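Local coordinates for PFC0360w protein (Plasmodium falciparum, PDB 3NI8) that probably binds the chaperone Hsp90 and stimulates its ATPase activity, at residues G61-F66 against E85-R90. Sequence-based numbering, arbitrary orientation.
With IPA (isopropyl alcohol), chain B.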
loop_
_atom_site.group_PDB
_atom_site.type_symbol
_atom_site.label_atom_id
_atom_site.label_comp_id
_atom_site.label_asym_id
_atom_site.label_seq_id
_atom_site.Cartn_x
_atom_site.Cartn_y
_atom_site.Cartn_z
ATOM N N GLY A 61 9.969 2.328 11.314
ATOM C CA GLY A 61 9.983 3.635 10.666
ATOM C C GLY A 61 8.575 4.026 10.254
ATOM O O GLY A 61 7.779 3.182 9.819
ATOM N N LYS A 62 8.266 5.308 10.395
ATOM C CA LYS A 62 6.952 5.805 10.051
ATOM C C LYS A 62 6.831 6.125 8.570
ATOM O O LYS A 62 7.827 6.249 7.846
ATOM C CB LYS A 62 6.589 7.027 10.904
ATOM C CG LYS A 62 6.148 6.654 12.317
ATOM C CD LYS A 62 6.212 7.862 13.227
ATOM C CE LYS A 62 5.556 7.609 14.597
ATOM N NZ LYS A 62 5.779 8.841 15.451
ATOM N N PHE A 63 5.582 6.198 8.132
ATOM C CA PHE A 63 5.245 6.725 6.834
ATOM C C PHE A 63 3.935 7.467 6.897
ATOM O O PHE A 63 3.112 7.236 7.776
ATOM C CB PHE A 63 5.268 5.661 5.717
ATOM C CG PHE A 63 4.195 4.605 5.826
ATOM C CD1 PHE A 63 2.933 4.814 5.271
ATOM C CD2 PHE A 63 4.463 3.385 6.437
ATOM C CE1 PHE A 63 1.938 3.828 5.356
ATOM C CE2 PHE A 63 3.488 2.401 6.513
ATOM C CZ PHE A 63 2.224 2.620 5.980
ATOM N N SER A 64 3.759 8.352 5.924
ATOM C CA SER A 64 2.588 9.208 5.821
ATOM C C SER A 64 2.320 9.473 4.346
ATOM O O SER A 64 3.250 9.772 3.585
ATOM C CB SER A 64 2.848 10.522 6.549
ATOM O OG SER A 64 2.148 11.574 5.932
ATOM N N LEU A 65 1.060 9.332 3.944
ATOM C CA LEU A 65 0.623 9.663 2.597
ATOM C C LEU A 65 -0.459 10.749 2.671
ATOM O O LEU A 65 -1.213 10.813 3.661
ATOM C CB LEU A 65 0.033 8.422 1.941
ATOM C CG LEU A 65 0.866 7.474 1.067
ATOM C CD1 LEU A 65 2.336 7.403 1.457
ATOM C CD2 LEU A 65 0.240 6.092 1.109
ATOM N N PHE A 66 -0.551 11.563 1.610
ATOM C CA PHE A 66 -1.552 12.628 1.480
ATOM C C PHE A 66 -1.581 13.557 2.712
ATOM O O PHE A 66 -2.624 13.728 3.337
ATOM C CB PHE A 66 -2.970 12.063 1.207
ATOM C CG PHE A 66 -3.116 11.309 -0.103
ATOM C CD1 PHE A 66 -3.237 11.990 -1.319
ATOM C CD2 PHE A 66 -3.169 9.916 -0.119
ATOM C CE1 PHE A 66 -3.382 11.290 -2.532
ATOM C CE2 PHE A 66 -3.317 9.201 -1.344
ATOM C CZ PHE A 66 -3.429 9.900 -2.540
ATOM N N GLU A 85 3.192 -3.724 7.127
ATOM C CA GLU A 85 2.962 -2.386 7.695
ATOM C C GLU A 85 1.839 -2.407 8.704
ATOM O O GLU A 85 0.891 -3.165 8.531
ATOM C CB GLU A 85 2.559 -1.400 6.584
ATOM C CG GLU A 85 3.603 -1.278 5.476
ATOM C CD GLU A 85 3.111 -0.512 4.273
ATOM O OE1 GLU A 85 1.918 -0.134 4.199
ATOM O OE2 GLU A 85 3.934 -0.301 3.376
ATOM N N LYS A 86 1.959 -1.579 9.747
ATOM C CA LYS A 86 0.774 -0.992 10.410
ATOM C C LYS A 86 0.309 0.154 9.498
ATOM O O LYS A 86 1.131 0.841 8.899
ATOM C CB LYS A 86 1.109 -0.427 11.788
ATOM C CG LYS A 86 1.861 -1.375 12.733
ATOM C CD LYS A 86 1.254 -1.368 14.150
ATOM C CE LYS A 86 1.511 -0.059 14.892
ATOM N NZ LYS A 86 2.982 0.096 15.090
ATOM N N TRP A 87 -0.993 0.371 9.405
ATOM C CA TRP A 87 -1.575 1.224 8.371
ATOM C C TRP A 87 -2.958 1.681 8.815
ATOM O O TRP A 87 -3.825 0.853 9.116
ATOM C CB TRP A 87 -1.705 0.395 7.086
ATOM C CG TRP A 87 -2.032 1.135 5.789
ATOM C CD1 TRP A 87 -1.153 1.420 4.766
ATOM C CD2 TRP A 87 -3.318 1.620 5.354
ATOM N NE1 TRP A 87 -1.812 2.054 3.732
ATOM C CE2 TRP A 87 -3.137 2.188 4.059
ATOM C CE3 TRP A 87 -4.599 1.631 5.923
ATOM C CZ2 TRP A 87 -4.197 2.770 3.328
ATOM C CZ3 TRP A 87 -5.655 2.204 5.204
ATOM C CH2 TRP A 87 -5.445 2.765 3.910
ATOM N N LYS A 88 -3.174 2.991 8.837
ATOM C CA LYS A 88 -4.506 3.539 9.125
ATOM C C LYS A 88 -4.777 4.811 8.316
ATOM O O LYS A 88 -3.840 5.450 7.842
ATOM C CB LYS A 88 -4.688 3.807 10.633
ATOM C CG LYS A 88 -3.812 4.952 11.163
ATOM C CD LYS A 88 -3.789 5.068 12.693
ATOM C CE LYS A 88 -5.113 5.555 13.245
ATOM N NZ LYS A 88 -5.353 4.907 14.564
ATOM N N PHE A 89 -6.057 5.132 8.125
ATOM C CA PHE A 89 -6.482 6.490 7.801
ATOM C C PHE A 89 -6.507 7.236 9.133
ATOM O O PHE A 89 -6.817 6.640 10.174
ATOM C CB PHE A 89 -7.885 6.505 7.216
ATOM C CG PHE A 89 -7.976 6.055 5.785
ATOM C CD1 PHE A 89 -7.661 6.929 4.738
ATOM C CD2 PHE A 89 -8.452 4.786 5.477
ATOM C CE1 PHE A 89 -7.769 6.522 3.408
ATOM C CE2 PHE A 89 -8.569 4.358 4.141
ATOM C CZ PHE A 89 -8.225 5.216 3.110
ATOM N N ARG A 90 -6.183 8.529 9.127
ATOM C CA ARG A 90 -6.095 9.248 10.390
ATOM C C ARG A 90 -7.430 9.411 11.101
ATOM O O ARG A 90 -7.464 9.777 12.260
ATOM C CB ARG A 90 -5.365 10.583 10.244
ATOM C CG ARG A 90 -6.119 11.680 9.572
ATOM C CD ARG A 90 -5.196 12.887 9.467
ATOM N NE ARG A 90 -5.906 14.086 9.033
ATOM C CZ ARG A 90 -5.864 15.255 9.670
ATOM N NH1 ARG A 90 -5.113 15.400 10.767
ATOM N NH2 ARG A 90 -6.560 16.286 9.199
HETATM C C1 IPA B . 3.882 3.259 2.014
HETATM C C2 IPA B . 2.996 2.030 1.775
HETATM C C3 IPA B . 1.700 2.290 1.006
HETATM O O2 IPA B . 3.752 1.015 1.165
#
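Apolar contact between the segments 61-66 and 85-90 rests mainly on the ring of F63, whose CZ reaches CD1 of W87 at 3.8 Å. That W87 carbon lies at the edge of the phenyl ring, near its plane, while the phenyl group meets the indole obliquely: the planes differ by 50° and the centroids of the F63 ring and of the five-membered ring of W87 are 5.9 Å apart. The CB and CG methylenes of E85 lie against F63 CE2 (CG at 3.8 Å), the two side chains crossing at about a right angle. F63 CG sits between its backbone N and carbonyl carbon (chi1 67°), which carries the ring across to 85-90.

Two oxygens approach the same end of the ring, at CZ. F63 CZ lies 3.3 Å from E85 OE1 and 3.6 Å from the backbone O of K86, both obliquely placed, and the E85 carboxylate is tilted from the ring.

The strand axes pass 8.9 Å apart at 33°, a separation too wide for adjacent strands: 70-78 runs between them in the antiparallel sheet of this Aha1-type domain of the SRPBCC class, pairing through its backbone with F63 and G61. F74 on that middle strand touches both F63 and E85, and helix 132-150 packs on W87 through C136.

Isopropanol, probably picked up from the crystallisation solution, adds a third set of contacts. Its C1 lies over one face of F63, displaced from the ring centre and nearest CD1 at 3.7 Å, and its O2 is 2.6 Å from E85 OE2, within hydrogen-bonding distance, although F38 O is another possible acceptor for the alcohol proton.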